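Local coordinates for glutathione S-transferase family protein (Pseudomonas putida, PDB 3LXZ), which probably conjugates reduced glutathione to a wide range of hydrophobic electrophiles, acting as a glutathione transferase, at residues L3-Y14 / V50-F59; V17-L26 / I70-L79. All blocks are in the same frame, centred on the assembly; numbering follows the deposited sequence.

Contact 1: L3-Y14 / V50-F59; sequences LKLYGFSVSNYY and VPVLETEHGF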
loop_
_atom_site.group_PDB
_atom_site.type_symbol
_atom_site.label_atom_id
_atom_site.label_comp_id
_atom_site.label_asym_id
_atom_site.label_seq_id
_atom_site.Cartn_x
_atom_site.Cartn_y
_atom_site.Cartn_z
ATOM N N LEU A 3 -8.708 23.641 -0.306
ATOM C CA LEU A 3 -8.129 22.381 -0.814
ATOM C C LEU A 3 -8.223 22.295 -2.327
ATOM O O LEU A 3 -9.261 22.655 -2.925
ATOM C CB LEU A 3 -8.835 21.158 -0.221
ATOM C CG LEU A 3 -8.773 20.928 1.283
ATOM C CD1 LEU A 3 -9.606 19.696 1.589
ATOM C CD2 LEU A 3 -7.348 20.758 1.772
ATOM N N LYS A 4 -7.160 21.806 -2.955
ATOM C CA LYS A 4 -7.167 21.592 -4.390
ATOM C C LYS A 4 -6.843 20.121 -4.627
ATOM O O LYS A 4 -5.921 19.589 -4.019
ATOM C CB LYS A 4 -6.112 22.440 -5.082
ATOM C CG LYS A 4 -6.202 23.970 -4.918
ATOM C CD LYS A 4 -5.152 24.618 -5.864
ATOM C CE LYS A 4 -5.314 26.124 -6.057
ATOM N NZ LYS A 4 -5.686 26.853 -4.815
ATOM N N LEU A 5 -7.587 19.478 -5.513
ATOM C CA LEU A 5 -7.314 18.088 -5.866
ATOM C C LEU A 5 -6.752 18.015 -7.283
ATOM O O LEU A 5 -7.468 18.304 -8.250
ATOM C CB LEU A 5 -8.597 17.259 -5.781
ATOM C CG LEU A 5 -8.422 15.753 -5.988
ATOM C CD1 LEU A 5 -7.507 15.126 -4.892
ATOM C CD2 LEU A 5 -9.806 15.132 -5.953
ATOM N N TYR A 6 -5.483 17.620 -7.408
ATOM C CA TYR A 6 -4.853 17.472 -8.701
ATOM C C TYR A 6 -5.105 16.067 -9.206
ATOM O O TYR A 6 -4.781 15.091 -8.516
ATOM C CB TYR A 6 -3.320 17.643 -8.617
ATOM C CG TYR A 6 -2.850 19.071 -8.422
ATOM C CD1 TYR A 6 -3.315 19.829 -7.354
ATOM C CD2 TYR A 6 -1.918 19.646 -9.290
ATOM C CE1 TYR A 6 -2.879 21.133 -7.165
ATOM C CE2 TYR A 6 -1.478 20.954 -9.099
ATOM C CZ TYR A 6 -1.962 21.677 -8.033
ATOM O OH TYR A 6 -1.524 22.969 -7.810
ATOM N N GLY A 7 -5.659 15.958 -10.405
ATOM C CA GLY A 7 -5.781 14.652 -11.054
ATOM C C GLY A 7 -6.630 14.764 -12.308
ATOM O O GLY A 7 -6.647 15.801 -12.984
ATOM N N PHE A 8 -7.307 13.689 -12.653
ATOM C CA PHE A 8 -8.171 13.737 -13.805
ATOM C C PHE A 8 -9.311 12.778 -13.563
ATOM O O PHE A 8 -9.138 11.775 -12.910
ATOM C CB PHE A 8 -7.384 13.477 -15.097
ATOM C CG PHE A 8 -6.709 12.111 -15.178
ATOM C CD1 PHE A 8 -5.476 11.867 -14.532
ATOM C CD2 PHE A 8 -7.299 11.085 -15.912
ATOM C CE1 PHE A 8 -4.870 10.616 -14.621
ATOM C CE2 PHE A 8 -6.694 9.826 -16.022
ATOM C CZ PHE A 8 -5.477 9.594 -15.370
ATOM N N SER A 9 -10.486 13.111 -14.093
ATOM C CA SER A 9 -11.691 12.364 -13.760
ATOM C C SER A 9 -11.781 10.980 -14.363
ATOM O O SER A 9 -12.718 10.255 -14.077
ATOM C CB SER A 9 -12.922 13.192 -14.118
ATOM O OG SER A 9 -13.028 14.254 -13.198
ATOM N N VAL A 10 -10.809 10.595 -15.182
ATOM C CA VAL A 10 -10.795 9.215 -15.662
ATOM C C VAL A 10 -10.054 8.342 -14.612
ATOM O O VAL A 10 -10.214 7.105 -14.612
ATOM C CB VAL A 10 -10.183 9.101 -17.079
ATOM C CG1 VAL A 10 -10.121 7.628 -17.580
ATOM C CG2 VAL A 10 -10.981 9.956 -18.095
ATOM N N SER A 11 -9.289 8.977 -13.707
ATOM C CA SER A 11 -8.489 8.215 -12.718
ATOM C C SER A 11 -9.359 7.674 -11.588
ATOM O O SER A 11 -9.992 8.451 -10.867
ATOM C CB SER A 11 -7.368 9.061 -12.108
ATOM O OG SER A 11 -6.878 8.383 -10.946
ATOM N N ASN A 12 -9.369 6.351 -11.419
ATOM C CA ASN A 12 -10.100 5.745 -10.308
ATOM C C ASN A 12 -9.631 6.220 -8.919
ATOM O O ASN A 12 -10.460 6.557 -8.067
ATOM C CB ASN A 12 -10.133 4.215 -10.429
ATOM C CG ASN A 12 -8.743 3.562 -10.286
ATOM O OD1 ASN A 12 -7.718 4.136 -10.656
ATOM N ND2 ASN A 12 -8.730 2.345 -9.752
ATOM N N TYR A 13 -8.316 6.318 -8.714
ATOM C CA TYR A 13 -7.791 6.800 -7.427
ATOM C C TYR A 13 -8.201 8.267 -7.182
ATOM O O TYR A 13 -8.480 8.654 -6.061
ATOM C CB TYR A 13 -6.266 6.683 -7.424
ATOM C CG TYR A 13 -5.732 5.281 -7.210
ATOM C CD1 TYR A 13 -5.719 4.699 -5.942
ATOM C CD2 TYR A 13 -5.203 4.543 -8.284
ATOM C CE1 TYR A 13 -5.215 3.415 -5.744
ATOM C CE2 TYR A 13 -4.688 3.257 -8.101
ATOM C CZ TYR A 13 -4.695 2.704 -6.839
ATOM O OH TYR A 13 -4.202 1.432 -6.651
ATOM N N TYR A 14 -8.266 9.070 -8.242
ATOM C CA TYR A 14 -8.738 10.461 -8.118
ATOM C C TYR A 14 -10.212 10.443 -7.703
ATOM O O TYR A 14 -10.621 11.194 -6.803
ATOM C CB TYR A 14 -8.558 11.185 -9.454
ATOM C CG TYR A 14 -9.101 12.620 -9.556
ATOM C CD1 TYR A 14 -8.329 13.710 -9.148
ATOM C CD2 TYR A 14 -10.348 12.877 -10.148
ATOM C CE1 TYR A 14 -8.790 15.045 -9.322
ATOM C CE2 TYR A 14 -10.838 14.222 -10.314
ATOM C CZ TYR A 14 -10.065 15.273 -9.891
ATOM O OH TYR A 14 -10.539 16.563 -10.042
ATOM N N VAL A 50 -1.319 9.750 -9.476
ATOM C CA VAL A 50 -2.449 10.624 -9.277
ATOM C C VAL A 50 -3.336 9.929 -8.252
ATOM O O VAL A 50 -3.428 8.684 -8.276
ATOM C CB VAL A 50 -3.150 10.769 -10.648
ATOM C CG1 VAL A 50 -4.614 11.098 -10.527
ATOM C CG2 VAL A 50 -2.385 11.769 -11.515
ATOM N N PRO A 51 -4.015 10.700 -7.362
ATOM C CA PRO A 51 -4.113 12.157 -7.255
ATOM C C PRO A 51 -3.121 12.786 -6.297
ATOM O O PRO A 51 -2.434 12.077 -5.585
ATOM C CB PRO A 51 -5.515 12.350 -6.681
ATOM C CG PRO A 51 -5.654 11.157 -5.751
ATOM C CD PRO A 51 -4.991 10.030 -6.475
ATOM N N VAL A 52 -3.114 14.125 -6.237
ATOM C CA VAL A 52 -2.347 14.862 -5.233
ATOM C C VAL A 52 -3.281 15.889 -4.578
ATOM O O VAL A 52 -4.030 16.566 -5.287
ATOM C CB VAL A 52 -1.124 15.550 -5.864
ATOM C CG1 VAL A 52 -0.210 16.162 -4.798
ATOM C CG2 VAL A 52 -0.324 14.556 -6.650
ATOM N N LEU A 53 -3.266 15.974 -3.255
ATOM C CA LEU A 53 -4.030 17.001 -2.526
ATOM C C LEU A 53 -3.115 18.168 -2.206
ATOM O O LEU A 53 -2.054 17.972 -1.617
ATOM C CB LEU A 53 -4.563 16.473 -1.199
ATOM C CG LEU A 53 -5.588 17.377 -0.488
ATOM C CD1 LEU A 53 -6.949 17.391 -1.241
ATOM C CD2 LEU A 53 -5.778 16.940 0.953
ATOM N N GLU A 54 -3.519 19.381 -2.575
ATOM C CA GLU A 54 -2.732 20.536 -2.189
ATOM C C GLU A 54 -3.352 21.196 -0.978
ATOM O O GLU A 54 -4.527 21.565 -0.993
ATOM C CB GLU A 54 -2.568 21.536 -3.346
ATOM C CG GLU A 54 -1.544 22.659 -2.989
ATOM C CD GLU A 54 -1.246 23.641 -4.146
ATOM O OE1 GLU A 54 -2.065 23.759 -5.064
ATOM O OE2 GLU A 54 -0.176 24.312 -4.121
ATOM N N THR A 55 -2.563 21.321 0.089
ATOM C CA THR A 55 -3.040 21.914 1.338
ATOM C C THR A 55 -2.212 23.185 1.600
ATOM O O THR A 55 -1.207 23.421 0.911
ATOM C CB THR A 55 -2.852 20.950 2.529
ATOM O OG1 THR A 55 -1.464 20.935 2.913
ATOM C CG2 THR A 55 -3.318 19.518 2.168
ATOM N N GLU A 56 -2.628 23.988 2.585
ATOM C CA GLU A 56 -1.796 25.084 3.080
ATOM C C GLU A 56 -0.365 24.676 3.467
ATOM O O GLU A 56 0.556 25.506 3.416
ATOM C CB GLU A 56 -2.478 25.830 4.250
ATOM C CG GLU A 56 -2.921 24.929 5.403
ATOM C CD GLU A 56 -3.269 25.688 6.684
ATOM O OE1 GLU A 56 -2.505 26.604 7.067
ATOM O OE2 GLU A 56 -4.285 25.340 7.319
ATOM N N HIS A 57 -0.172 23.417 3.848
ATOM C CA HIS A 57 1.161 22.926 4.243
ATOM C C HIS A 57 1.988 22.322 3.093
ATOM O O HIS A 57 3.164 21.980 3.291
ATOM C CB HIS A 57 1.044 21.924 5.399
ATOM C CG HIS A 57 0.253 22.438 6.561
ATOM N ND1 HIS A 57 -0.993 21.942 6.899
ATOM C CD2 HIS A 57 0.517 23.429 7.448
ATOM C CE1 HIS A 57 -1.450 22.587 7.960
ATOM N NE2 HIS A 57 -0.556 23.497 8.308
ATOM N N GLY A 58 1.395 22.211 1.904
ATOM C CA GLY A 58 2.043 21.562 0.745
ATOM C C GLY A 58 1.268 20.371 0.180
ATOM O O GLY A 58 0.117 20.167 0.502
ATOM N N PHE A 59 1.905 19.611 -0.709
ATOM C CA PHE A 59 1.250 18.528 -1.428
ATOM C C PHE A 59 1.315 17.199 -0.677
ATOM O O PHE A 59 2.357 16.874 -0.088
ATOM C CB PHE A 59 1.962 18.300 -2.763
ATOM C CG PHE A 59 1.744 19.376 -3.779
ATOM C CD1 PHE A 59 0.482 19.598 -4.335
ATOM C CD2 PHE A 59 2.830 20.142 -4.227
ATOM C CE1 PHE A 59 0.313 20.603 -5.300
ATOM C CE2 PHE A 59 2.659 21.137 -5.190
ATOM C CZ PHE A 59 1.409 21.354 -5.728
#
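The phenol of Tyr6 reaches across to Glu54, where its OH donates a hydrogen bond to OE1 (2.9 Å), meeting the carboxylate 50° above its plane. Glu54 extends with CG opposite its own backbone N (chi1 -171°), which carries OE1 to the edge of the Tyr6 ring. The aliphatic part of Lys4 runs alongside Glu54 in the same direction, its CD 3.3 Å from Glu54 OE1. Over one face of Tyr6 stands the edge of Phe59, a T-shaped pair with planes at 87° and Phe59 CE1 3.7 Å from Tyr6 CZ. Antiparallel backbone bonds pair Lys4 with Glu54 and Tyr6 with Val52; between them Leu5 and Leu53, a non-hydrogen-bonded pair, turn to the face opposite Tyr6, and Leu5 CD1 packs 3.9 Å from Pro51 CB. Beyond the strands, Val50 CG1 touches Ser11 OG (3.6 Å). Ser11 is the N-cap of helix 12-23, its OG accepting from Tyr14 N (3.1 Å). Val50 and Ser11 belong to the glutathione site, unliganded in this chain, and Pro51 follows a cis peptide bond, the cis-proline of the thioredoxin fold. Strand 3-7 lies between parallel strand 28-32 and antiparallel strand 52-55; helix 63-73 packs on Pro51 and Leu53, and helix 84-106 meets Tyr13.

Contact 2: V17-L26 / I70-L79; sequences VKLALLEKGL and IEQTQGGKAL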
loop_
_atom_site.group_PDB
_atom_site.type_symbol
_atom_site.label_atom_id
_atom_site.label_comp_id
_atom_site.label_asym_id
_atom_site.label_seq_id
_atom_site.Cartn_x
_atom_site.Cartn_y
_atom_site.Cartn_z
ATOM N N VAL A 17 -10.895 9.957 -3.930
ATOM C CA VAL A 17 -10.796 11.165 -3.118
ATOM C C VAL A 17 -11.965 12.107 -3.386
ATOM O O VAL A 17 -12.542 12.651 -2.437
ATOM C CB VAL A 17 -9.457 11.850 -3.294
ATOM C CG1 VAL A 17 -9.389 13.108 -2.391
ATOM C CG2 VAL A 17 -8.348 10.832 -2.843
ATOM N N LYS A 18 -12.292 12.295 -4.661
ATOM C CA LYS A 18 -13.394 13.175 -5.054
ATOM C C LYS A 18 -14.707 12.775 -4.378
ATOM O O LYS A 18 -15.412 13.653 -3.808
ATOM C CB LYS A 18 -13.506 13.198 -6.571
ATOM C CG LYS A 18 -14.621 14.061 -7.163
ATOM C CD LYS A 18 -14.322 14.276 -8.663
ATOM C CE LYS A 18 -15.420 15.056 -9.396
ATOM N NZ LYS A 18 -15.091 15.103 -10.854
ATOM N N LEU A 19 -15.024 11.469 -4.371
ATOM C CA LEU A 19 -16.233 11.028 -3.675
ATOM C C LEU A 19 -16.190 11.339 -2.182
ATOM O O LEU A 19 -17.207 11.731 -1.609
ATOM C CB LEU A 19 -16.515 9.550 -3.913
ATOM C CG LEU A 19 -17.839 8.978 -3.394
ATOM C CD1 LEU A 19 -19.043 9.822 -3.872
ATOM C CD2 LEU A 19 -17.946 7.537 -3.882
ATOM N N ALA A 20 -15.012 11.166 -1.548
ATOM C CA ALA A 20 -14.882 11.398 -0.103
ATOM C C ALA A 20 -15.190 12.872 0.178
ATOM O O ALA A 20 -15.941 13.180 1.103
ATOM C CB ALA A 20 -13.451 11.056 0.383
ATOM N N LEU A 21 -14.617 13.763 -0.640
ATOM C CA LEU A 21 -14.803 15.209 -0.468
ATOM C C LEU A 21 -16.279 15.567 -0.667
ATOM O O LEU A 21 -16.820 16.371 0.085
ATOM C CB LEU A 21 -13.914 16.008 -1.432
ATOM C CG LEU A 21 -12.398 15.917 -1.163
ATOM C CD1 LEU A 21 -11.586 16.435 -2.325
ATOM C CD2 LEU A 21 -12.044 16.666 0.095
ATOM N N LEU A 22 -16.910 14.977 -1.680
ATOM C CA LEU A 22 -18.340 15.260 -1.970
ATOM C C LEU A 22 -19.251 14.705 -0.859
ATOM O O LEU A 22 -20.204 15.377 -0.433
ATOM C CB LEU A 22 -18.710 14.689 -3.344
ATOM C CG LEU A 22 -18.267 15.462 -4.583
ATOM C CD1 LEU A 22 -18.362 14.588 -5.808
ATOM C CD2 LEU A 22 -19.074 16.772 -4.777
ATOM N N GLU A 23 -18.928 13.504 -0.365
ATOM C CA GLU A 23 -19.723 12.840 0.651
ATOM C C GLU A 23 -19.674 13.673 1.927
ATOM O O GLU A 23 -20.684 13.843 2.638
ATOM C CB GLU A 23 -19.204 11.414 0.883
ATOM C CG GLU A 23 -20.081 10.541 1.803
ATOM C CD GLU A 23 -21.498 10.259 1.254
ATOM O OE1 GLU A 23 -21.666 10.054 0.042
ATOM O OE2 GLU A 23 -22.449 10.233 2.063
ATOM N N LYS A 24 -18.506 14.259 2.174
ATOM C CA LYS A 24 -18.273 15.081 3.341
ATOM C C LYS A 24 -18.749 16.552 3.192
ATOM O O LYS A 24 -18.622 17.329 4.134
ATOM C CB LYS A 24 -16.779 15.013 3.726
ATOM C CG LYS A 24 -16.374 13.687 4.352
ATOM C CD LYS A 24 -14.862 13.632 4.669
ATOM C CE LYS A 24 -14.598 14.028 6.098
ATOM N NZ LYS A 24 -15.006 12.935 7.032
ATOM N N GLY A 25 -19.268 16.913 2.012
ATOM C CA GLY A 25 -19.770 18.273 1.709
ATOM C C GLY A 25 -18.672 19.312 1.800
ATOM O O GLY A 25 -18.934 20.461 2.146
ATOM N N LEU A 26 -17.437 18.909 1.482
ATOM C CA LEU A 26 -16.274 19.810 1.540
ATOM C C LEU A 26 -16.046 20.599 0.256
ATOM O O LEU A 26 -16.260 20.094 -0.857
ATOM C CB LEU A 26 -15.005 19.021 1.907
ATOM C CG LEU A 26 -15.076 18.295 3.248
ATOM C CD1 LEU A 26 -13.906 17.315 3.414
ATOM C CD2 LEU A 26 -15.095 19.317 4.392
ATOM N N ILE A 70 -7.643 13.723 5.162
ATOM C CA ILE A 70 -8.971 14.342 5.107
ATOM C C ILE A 70 -9.833 14.003 6.331
ATOM O O ILE A 70 -10.447 14.904 6.930
ATOM C CB ILE A 70 -9.680 14.049 3.778
ATOM C CG1 ILE A 70 -8.982 14.757 2.632
ATOM C CG2 ILE A 70 -11.139 14.550 3.787
ATOM C CD1 ILE A 70 -9.475 14.295 1.244
ATOM N N GLU A 71 -9.886 12.722 6.714
ATOM C CA GLU A 71 -10.627 12.308 7.917
ATOM C C GLU A 71 -10.243 13.076 9.196
ATOM O O GLU A 71 -11.097 13.539 9.954
ATOM C CB GLU A 71 -10.484 10.805 8.172
ATOM C CG GLU A 71 -11.439 9.920 7.401
ATOM C CD GLU A 71 -12.877 10.470 7.337
ATOM O OE1 GLU A 71 -13.211 10.963 6.252
ATOM O OE2 GLU A 71 -13.640 10.440 8.354
ATOM N N GLN A 72 -8.930 13.175 9.397
ATOM C CA GLN A 72 -8.299 13.768 10.534
ATOM C C GLN A 72 -8.539 15.272 10.631
ATOM O O GLN A 72 -8.748 15.792 11.726
ATOM C CB GLN A 72 -6.801 13.546 10.359
ATOM C CG GLN A 72 -5.969 14.168 11.397
ATOM C CD GLN A 72 -5.469 13.132 12.301
ATOM O OE1 GLN A 72 -4.284 12.745 12.233
ATOM N NE2 GLN A 72 -6.383 12.587 13.127
ATOM N N THR A 73 -8.503 15.960 9.496
ATOM C CA THR A 73 -8.427 17.418 9.498
ATOM C C THR A 73 -9.728 18.117 9.121
ATOM O O THR A 73 -9.908 19.296 9.434
ATOM C CB THR A 73 -7.290 17.959 8.605
ATOM O OG1 THR A 73 -7.489 17.571 7.232
ATOM C CG2 THR A 73 -5.917 17.479 9.127
ATOM N N GLN A 74 -10.645 17.400 8.483
ATOM C CA GLN A 74 -11.792 18.075 7.876
ATOM C C GLN A 74 -13.076 17.723 8.573
ATOM O O GLN A 74 -13.202 16.613 9.109
ATOM C CB GLN A 74 -11.930 17.751 6.378
ATOM C CG GLN A 74 -10.666 18.017 5.515
ATOM C CD GLN A 74 -10.242 19.486 5.488
ATOM O OE1 GLN A 74 -11.048 20.369 5.174
ATOM N NE2 GLN A 74 -8.965 19.748 5.808
ATOM N N GLY A 75 -14.035 18.653 8.501
ATOM C CA GLY A 75 -15.434 18.441 8.949
ATOM C C GLY A 75 -16.259 17.539 8.049
ATOM O O GLY A 75 -15.746 16.983 7.071
ATOM N N GLY A 76 -17.542 17.380 8.375
ATOM C CA GLY A 76 -18.421 16.561 7.551
ATOM C C GLY A 76 -18.503 15.120 8.019
ATOM O O GLY A 76 -17.773 14.701 8.911
ATOM N N LYS A 77 -19.435 14.384 7.419
ATOM C CA LYS A 77 -19.741 13.002 7.746
ATOM C C LYS A 77 -18.473 12.175 8.009
ATOM O O LYS A 77 -17.586 12.140 7.166
ATOM C CB LYS A 77 -20.489 12.444 6.541
ATOM C CG LYS A 77 -20.764 10.956 6.546
ATOM C CD LYS A 77 -21.920 10.674 5.641
ATOM C CE LYS A 77 -21.915 9.221 5.204
ATOM N NZ LYS A 77 -23.111 8.953 4.357
ATOM N N ALA A 78 -18.385 11.517 9.165
ATOM C CA ALA A 78 -17.279 10.575 9.426
ATOM C C ALA A 78 -17.331 9.373 8.458
ATOM O O ALA A 78 -18.418 8.828 8.159
ATOM C CB ALA A 78 -17.308 10.097 10.865
ATOM N N LEU A 79 -16.163 9.003 7.938
ATOM C CA LEU A 79 -16.028 7.841 7.031
ATOM C C LEU A 79 -15.200 6.721 7.678
ATOM O O LEU A 79 -14.621 5.844 6.985
ATOM C CB LEU A 79 -15.457 8.240 5.661
ATOM C CG LEU A 79 -16.230 9.301 4.854
ATOM C CD1 LEU A 79 -15.509 9.621 3.542
ATOM C CD2 LEU A 79 -17.635 8.829 4.598
HETATM O O HOH W 1 -21.429 15.415 5.139
HETATM O O HOH W 2 -13.586 14.254 9.467
#
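The carboxylate of Glu71 takes Lys24 NZ on the syn side of OE1, 29° out of its plane, in a salt bridge of 2.8 Å, while Leu79 N approaches OE2 of Glu71 from above the plane at 2.9 Å. At Glu23 the carboxylate is met on the anti side of OE2, 33° out of plane, by Lys77 NZ (2.7 Å); its OE1 is bonded to Asn195. Lys24 runs out straight as far as CD, then bends at chi3 (95°) and again at chi4, which lets NZ donate also to Lys77 O (2.7 Å), from above that carbonyl plane. The ammonium is gripped by a carboxylate and a backbone oxygen. Gly75 O, 3.3 Å from Lys24 CE, is buried with no hydrogen-bond partner. Helices 12-23 and 63-73 both belong to the thioredoxin-like N-terminal domain; the first ends in a Schellman motif at Gly25, and the chain leaving the second crosses that end, where Gly76 CA makes a CA-H...O contact with Lys24 O. Deeper, Ile70 CD1 rests against both Leu21 CD2 (3.7 Å) and Val17 CG1 (3.8 Å), and its CG2 branch touches Leu26 CD1, which also leans on Gln74 CB. Leu79 CD1 lies against Ala20 CB, as does Leu157.

Overall arrangement
Both contacts lie in the N-terminal domain and share helix 12-23, contact 1 using its start and contact 2 its end. They meet at the face where the sheet packs on the helices: Leu5 CD1 is 3.7 Å from Val17 CG1, and Pro51 also touches Val17. Contact 1 has no fully exposed residue among those that touch; it relies on paired strands and aromatic packing, and reaches the glutathione site. Contact 2 is more divided, with an apolar inner side around Ile70, a buried lysine, Lys24, paired with Glu71, and a more exposed bridge, Glu23 with Lys77, further out. Each approaches the second subunit, contact 1 through Thr55 and His57, contact 2 through Gln72 and Thr73.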